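Local coordinates for protein putative surface-anchored fimbrial subunit (Corynebacterium diphtheriae, PDB 3HR6) that forms the shaft of the bacterium's pili as the major pilin, built of tandem Ig-like modules stabilised by isopeptide and disulfide bonds, at residues Pro176-Val189 against Leu241-Val254. Sequence-based numbering, arbitrary orientation.
Sequences PEIASNTKFEGFTV and LQSLDQHKDQELVV
Leu-244 CD2 sits over a face of two phenylalanine rings at once. It lies 4.0 Å from the centroid of the Phe-184 ring and 4.1 Å from that of the Phe-187 ring, a CH-pi contact with each. The opposite face of Phe-184 is covered by Ile-178 CD1, so the ring is sandwiched between two methyl groups. Deeper in the core, Leu-252 CD2 meets the edge of the Phe-187 ring at CD2, 3.8 Å away, and also touches Val-189 CG2. Leu-241 lays CD1 against the backbone of Gly-186, 3.4 Å from its CA, and also touches Phe-184 CB.

Toward the surface the contact turns polar. Lys-183 bends at its second torsion (chi2 -81°), which lets NZ donate a hydrogen bond to Gln-242 O at 2.6 Å; NZ is tilted 25° from the carbonyl plane. The same ammonium forms a long salt bridge to Asp-245 OD1, at 3.6 Å. Water joins the backbones further along: one molecule accepts from Ile-178 N and donates to Asp-245 O. At the exposed edge, Glu-177 and Lys-248 run side by side through their aliphatic parts.

Strands 187-192 and 251-259 belong to different sheets. Their facing side chains, with Val-171 and Leu-236 beside them, form the interior of a beta sandwich, and the loop 176-186 and the end of helix 238-242 close one end of it, as in the Ig-like modules of which this shaft pilin is built.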
loop_
_atom_site.group_PDB
_atom_site.type_symbol
_atom_site.label_atom_id
_atom_site.label_comp_id
_atom_site.label_asym_id
_atom_site.label_seq_id
_atom_site.Cartn_x
_atom_site.Cartn_y
_atom_site.Cartn_z
ATOM N N PRO A 176 -13.652 7.489 -6.587
ATOM C CA PRO A 176 -14.806 8.073 -5.889
ATOM C C PRO A 176 -15.628 8.987 -6.774
ATOM O O PRO A 176 -15.107 9.567 -7.737
ATOM C CB PRO A 176 -14.140 8.888 -4.783
ATOM C CG PRO A 176 -12.897 9.385 -5.432
ATOM C CD PRO A 176 -12.410 8.174 -6.198
ATOM N N GLU A 177 -16.914 9.141 -6.452
ATOM C CA GLU A 177 -17.697 10.223 -7.023
ATOM C C GLU A 177 -17.280 11.527 -6.323
ATOM O O GLU A 177 -17.239 11.594 -5.072
ATOM C CB GLU A 177 -19.207 10.010 -6.924
ATOM C CG GLU A 177 -20.008 11.130 -7.533
ATOM C CD GLU A 177 -21.505 10.900 -7.508
ATOM O OE1 GLU A 177 -21.922 9.832 -7.037
ATOM O OE2 GLU A 177 -22.222 11.798 -7.987
ATOM N N ILE A 178 -16.942 12.524 -7.133
ATOM C CA ILE A 178 -16.527 13.832 -6.614
ATOM C C ILE A 178 -17.577 14.915 -6.929
ATOM O O ILE A 178 -18.464 14.737 -7.766
ATOM C CB ILE A 178 -15.128 14.236 -7.101
ATOM C CG1 ILE A 178 -15.135 14.528 -8.607
ATOM C CG2 ILE A 178 -14.062 13.157 -6.676
ATOM C CD1 ILE A 178 -13.760 14.991 -9.150
ATOM N N ALA A 179 -17.453 16.031 -6.227
ATOM C CA ALA A 179 -18.349 17.161 -6.354
ATOM C C ALA A 179 -18.586 17.501 -7.830
ATOM O O ALA A 179 -17.637 17.571 -8.620
ATOM C CB ALA A 179 -17.754 18.350 -5.628
ATOM N N SER A 180 -19.856 17.708 -8.204
ATOM C CA SER A 180 -20.234 18.051 -9.584
ATOM C C SER A 180 -19.391 19.187 -10.138
ATOM O O SER A 180 -19.117 20.157 -9.431
ATOM C CB SER A 180 -21.701 18.481 -9.634
ATOM O OG SER A 180 -21.941 19.499 -8.682
ATOM N N ASN A 181 -18.997 19.064 -11.405
ATOM C CA ASN A 181 -18.195 20.070 -12.105
ATOM C C ASN A 181 -16.816 20.402 -11.504
ATOM O O ASN A 181 -16.196 21.387 -11.934
ATOM C CB ASN A 181 -19.027 21.336 -12.301
ATOM C CG ASN A 181 -20.393 21.036 -12.895
ATOM O OD1 ASN A 181 -21.412 21.559 -12.435
ATOM N ND2 ASN A 181 -20.422 20.174 -13.911
ATOM N N THR A 182 -16.352 19.601 -10.536
ATOM C CA THR A 182 -14.938 19.632 -10.102
ATOM C C THR A 182 -14.154 18.543 -10.785
ATOM O O THR A 182 -14.721 17.604 -11.345
ATOM C CB THR A 182 -14.733 19.535 -8.557
ATOM O OG1 THR A 182 -15.187 18.267 -8.032
ATOM C CG2 THR A 182 -15.449 20.677 -7.868
ATOM N N LYS A 183 -12.830 18.673 -10.754
ATOM C CA LYS A 183 -11.950 17.677 -11.362
ATOM C C LYS A 183 -10.981 17.142 -10.340
ATOM O O LYS A 183 -10.681 17.794 -9.341
ATOM C CB LYS A 183 -11.177 18.305 -12.538
ATOM C CG LYS A 183 -12.070 18.850 -13.613
ATOM C CD LYS A 183 -12.511 17.715 -14.510
ATOM C CE LYS A 183 -13.627 18.135 -15.420
ATOM N NZ LYS A 183 -13.681 17.196 -16.574
ATOM N N PHE A 184 -10.510 15.919 -10.576
ATOM C CA PHE A 184 -9.456 15.380 -9.788
ATOM C C PHE A 184 -8.216 16.245 -9.981
ATOM O O PHE A 184 -7.942 16.685 -11.088
ATOM C CB PHE A 184 -9.160 13.925 -10.177
ATOM C CG PHE A 184 -10.156 12.949 -9.643
ATOM C CD1 PHE A 184 -10.035 12.479 -8.362
ATOM C CD2 PHE A 184 -11.208 12.507 -10.429
ATOM C CE1 PHE A 184 -10.943 11.561 -7.857
ATOM C CE2 PHE A 184 -12.129 11.608 -9.933
ATOM C CZ PHE A 184 -11.988 11.125 -8.653
ATOM N N GLU A 185 -7.475 16.473 -8.896
ATOM C CA GLU A 185 -6.208 17.209 -8.970
ATOM C C GLU A 185 -5.139 16.334 -9.596
ATOM O O GLU A 185 -4.187 16.841 -10.200
ATOM C CB GLU A 185 -5.670 17.562 -7.591
ATOM C CG GLU A 185 -6.439 18.522 -6.745
ATOM C CD GLU A 185 -5.768 18.602 -5.388
ATOM O OE1 GLU A 185 -4.526 18.761 -5.327
ATOM O OE2 GLU A 185 -6.451 18.466 -4.372
ATOM N N GLY A 186 -5.307 15.028 -9.439
ATOM C CA GLY A 186 -4.337 14.055 -9.909
ATOM C C GLY A 186 -4.762 12.735 -9.342
ATOM O O GLY A 186 -5.740 12.673 -8.615
ATOM N N PHE A 187 -4.035 11.671 -9.659
ATOM C CA PHE A 187 -4.428 10.359 -9.183
ATOM C C PHE A 187 -3.214 9.461 -9.277
ATOM O O PHE A 187 -2.770 9.123 -10.372
ATOM C CB PHE A 187 -5.619 9.804 -9.975
ATOM C CG PHE A 187 -6.509 8.888 -9.167
ATOM C CD1 PHE A 187 -7.491 9.403 -8.354
ATOM C CD2 PHE A 187 -6.352 7.532 -9.206
ATOM C CE1 PHE A 187 -8.319 8.590 -7.637
ATOM C CE2 PHE A 187 -7.176 6.706 -8.428
ATOM C CZ PHE A 187 -8.137 7.237 -7.665
ATOM N N THR A 188 -2.622 9.199 -8.126
ATOM C CA THR A 188 -1.405 8.419 -8.076
ATOM C C THR A 188 -1.630 7.148 -7.258
ATOM O O THR A 188 -2.233 7.199 -6.200
ATOM C CB THR A 188 -0.275 9.246 -7.450
ATOM O OG1 THR A 188 0.023 10.362 -8.294
ATOM C CG2 THR A 188 1.008 8.408 -7.279
ATOM N N VAL A 189 -1.185 6.005 -7.756
ATOM C CA VAL A 189 -1.171 4.764 -6.981
ATOM C C VAL A 189 0.304 4.411 -6.840
ATOM O O VAL A 189 0.988 4.263 -7.837
ATOM C CB VAL A 189 -1.963 3.622 -7.619
ATOM C CG1 VAL A 189 -1.807 2.286 -6.758
ATOM C CG2 VAL A 189 -3.443 4.022 -7.785
ATOM N N LEU A 241 -7.054 11.988 -16.732
ATOM C CA LEU A 241 -7.303 12.590 -15.428
ATOM C C LEU A 241 -8.508 13.511 -15.505
ATOM O O LEU A 241 -9.352 13.502 -14.607
ATOM C CB LEU A 241 -6.085 13.346 -14.908
ATOM C CG LEU A 241 -6.232 14.098 -13.584
ATOM C CD1 LEU A 241 -6.457 13.169 -12.360
ATOM C CD2 LEU A 241 -5.015 14.978 -13.388
ATOM N N GLN A 242 -8.571 14.285 -16.593
ATOM C CA GLN A 242 -9.661 15.255 -16.826
ATOM C C GLN A 242 -11.032 14.587 -16.899
ATOM O O GLN A 242 -12.025 15.179 -16.488
ATOM C CB GLN A 242 -9.436 16.063 -18.120
ATOM C CG GLN A 242 -8.828 17.453 -17.922
ATOM C CD GLN A 242 -9.826 18.483 -17.416
ATOM O OE1 GLN A 242 -9.687 18.987 -16.307
ATOM N NE2 GLN A 242 -10.833 18.802 -18.231
ATOM N N SER A 243 -11.084 13.368 -17.438
ATOM C CA SER A 243 -12.350 12.645 -17.548
ATOM C C SER A 243 -12.568 11.600 -16.464
ATOM O O SER A 243 -13.535 10.856 -16.517
ATOM C CB SER A 243 -12.510 12.014 -18.927
ATOM O OG SER A 243 -11.561 10.997 -19.151
ATOM N N LEU A 244 -11.677 11.545 -15.479
ATOM C CA LEU A 244 -11.761 10.520 -14.438
ATOM C C LEU A 244 -13.010 10.677 -13.582
ATOM O O LEU A 244 -13.545 9.691 -13.069
ATOM C CB LEU A 244 -10.484 10.524 -13.582
ATOM C CG LEU A 244 -10.262 9.333 -12.667
ATOM C CD1 LEU A 244 -10.028 8.087 -13.492
ATOM C CD2 LEU A 244 -9.105 9.645 -11.701
ATOM N N ASP A 245 -13.491 11.906 -13.438
ATOM C CA ASP A 245 -14.772 12.151 -12.795
ATOM C C ASP A 245 -15.967 11.509 -13.499
ATOM O O ASP A 245 -17.070 11.508 -12.944
ATOM C CB ASP A 245 -15.034 13.648 -12.616
ATOM C CG ASP A 245 -14.990 14.407 -13.916
ATOM O OD1 ASP A 245 -14.021 14.217 -14.661
ATOM O OD2 ASP A 245 -15.906 15.197 -14.179
ATOM N N GLN A 246 -15.785 11.009 -14.723
ATOM C CA GLN A 246 -16.844 10.280 -15.404
ATOM C C GLN A 246 -16.776 8.765 -15.183
ATOM O O GLN A 246 -17.594 8.030 -15.728
ATOM C CB GLN A 246 -16.825 10.614 -16.895
ATOM C CG GLN A 246 -16.996 12.116 -17.109
ATOM C CD GLN A 246 -16.840 12.586 -18.551
ATOM O OE1 GLN A 246 -16.056 12.040 -19.334
ATOM N NE2 GLN A 246 -17.588 13.634 -18.904
ATOM N N HIS A 247 -15.814 8.311 -14.385
ATOM C CA HIS A 247 -15.620 6.887 -14.140
ATOM C C HIS A 247 -15.892 6.596 -12.688
ATOM O O HIS A 247 -15.346 5.688 -12.140
ATOM C CB HIS A 247 -14.195 6.442 -14.526
ATOM C CG HIS A 247 -13.935 6.549 -15.998
ATOM N ND1 HIS A 247 -13.959 5.467 -16.858
ATOM C CD2 HIS A 247 -13.671 7.629 -16.765
ATOM C CE1 HIS A 247 -13.723 5.886 -18.092
ATOM N NE2 HIS A 247 -13.558 7.195 -18.066
ATOM N N LYS A 248 -16.838 7.327 -12.114
ATOM C CA LYS A 248 -17.141 7.114 -10.699
ATOM C C LYS A 248 -17.503 5.669 -10.471
ATOM O O LYS A 248 -18.186 5.052 -11.298
ATOM C CB LYS A 248 -18.248 8.029 -10.256
ATOM C CG LYS A 248 -19.561 7.814 -10.931
ATOM C CD LYS A 248 -20.451 9.042 -10.677
ATOM C CE LYS A 248 -21.719 8.973 -11.459
ATOM N NZ LYS A 248 -22.490 7.770 -11.024
ATOM N N ASP A 249 -16.987 5.136 -9.362
ATOM C CA ASP A 249 -17.235 3.786 -8.892
ATOM C C ASP A 249 -16.629 2.669 -9.729
ATOM O O ASP A 249 -16.779 1.500 -9.380
ATOM C CB ASP A 249 -18.725 3.551 -8.624
ATOM C CG ASP A 249 -19.279 4.528 -7.628
ATOM O OD1 ASP A 249 -18.643 4.748 -6.577
ATOM O OD2 ASP A 249 -20.329 5.103 -7.920
ATOM N N GLN A 250 -15.913 3.026 -10.799
ATOM C CA GLN A 250 -15.094 2.049 -11.535
ATOM C C GLN A 250 -13.801 1.795 -10.784
ATOM O O GLN A 250 -13.438 2.546 -9.878
ATOM C CB GLN A 250 -14.816 2.562 -12.966
ATOM C CG GLN A 250 -16.075 2.735 -13.768
ATOM C CD GLN A 250 -15.789 3.250 -15.158
ATOM O OE1 GLN A 250 -14.650 3.205 -15.610
ATOM N NE2 GLN A 250 -16.805 3.741 -15.836
ATOM N N GLU A 251 -13.090 0.722 -11.142
ATOM C CA GLU A 251 -11.817 0.409 -10.507
ATOM C C GLU A 251 -10.688 0.704 -11.458
ATOM O O GLU A 251 -10.775 0.411 -12.650
ATOM C CB GLU A 251 -11.729 -1.027 -10.046
ATOM C CG GLU A 251 -12.714 -1.285 -8.944
ATOM C CD GLU A 251 -12.685 -2.682 -8.413
ATOM O OE1 GLU A 251 -11.983 -3.577 -8.957
ATOM O OE2 GLU A 251 -13.422 -2.860 -7.429
ATOM N N LEU A 252 -9.679 1.350 -10.912
ATOM C CA LEU A 252 -8.385 1.452 -11.509
ATOM C C LEU A 252 -7.581 0.282 -10.982
ATOM O O LEU A 252 -7.348 0.229 -9.777
ATOM C CB LEU A 252 -7.757 2.786 -11.083
ATOM C CG LEU A 252 -6.360 3.034 -11.631
ATOM C CD1 LEU A 252 -6.425 3.307 -13.099
ATOM C CD2 LEU A 252 -5.662 4.220 -10.863
ATOM N N VAL A 253 -7.108 -0.622 -11.838
ATOM C CA VAL A 253 -6.410 -1.818 -11.399
ATOM C C VAL A 253 -4.992 -1.779 -11.922
ATOM O O VAL A 253 -4.819 -1.585 -13.101
ATOM C CB VAL A 253 -7.107 -3.103 -11.879
ATOM C CG1 VAL A 253 -6.294 -4.342 -11.419
ATOM C CG2 VAL A 253 -8.581 -3.134 -11.344
ATOM N N VAL A 254 -4.030 -1.823 -11.013
ATOM C CA VAL A 254 -2.619 -1.890 -11.300
ATOM C C VAL A 254 -2.194 -3.298 -10.965
ATOM O O VAL A 254 -2.446 -3.793 -9.837
ATOM C CB VAL A 254 -1.835 -0.878 -10.453
ATOM C CG1 VAL A 254 -0.298 -1.013 -10.656
ATOM C CG2 VAL A 254 -2.344 0.531 -10.770
HETATM O O HOH W 1 -15.499 10.080 -10.419
HETATM O O HOH W 2 -18.512 6.898 -4.987
HETATM O O HOH W 3 -21.405 7.096 -6.380
HETATM O O HOH W 4 -17.575 12.043 -9.959
HETATM O O HOH W 5 -17.088 16.567 -11.909
HETATM O O HOH W 6 -11.340 14.690 -13.214
#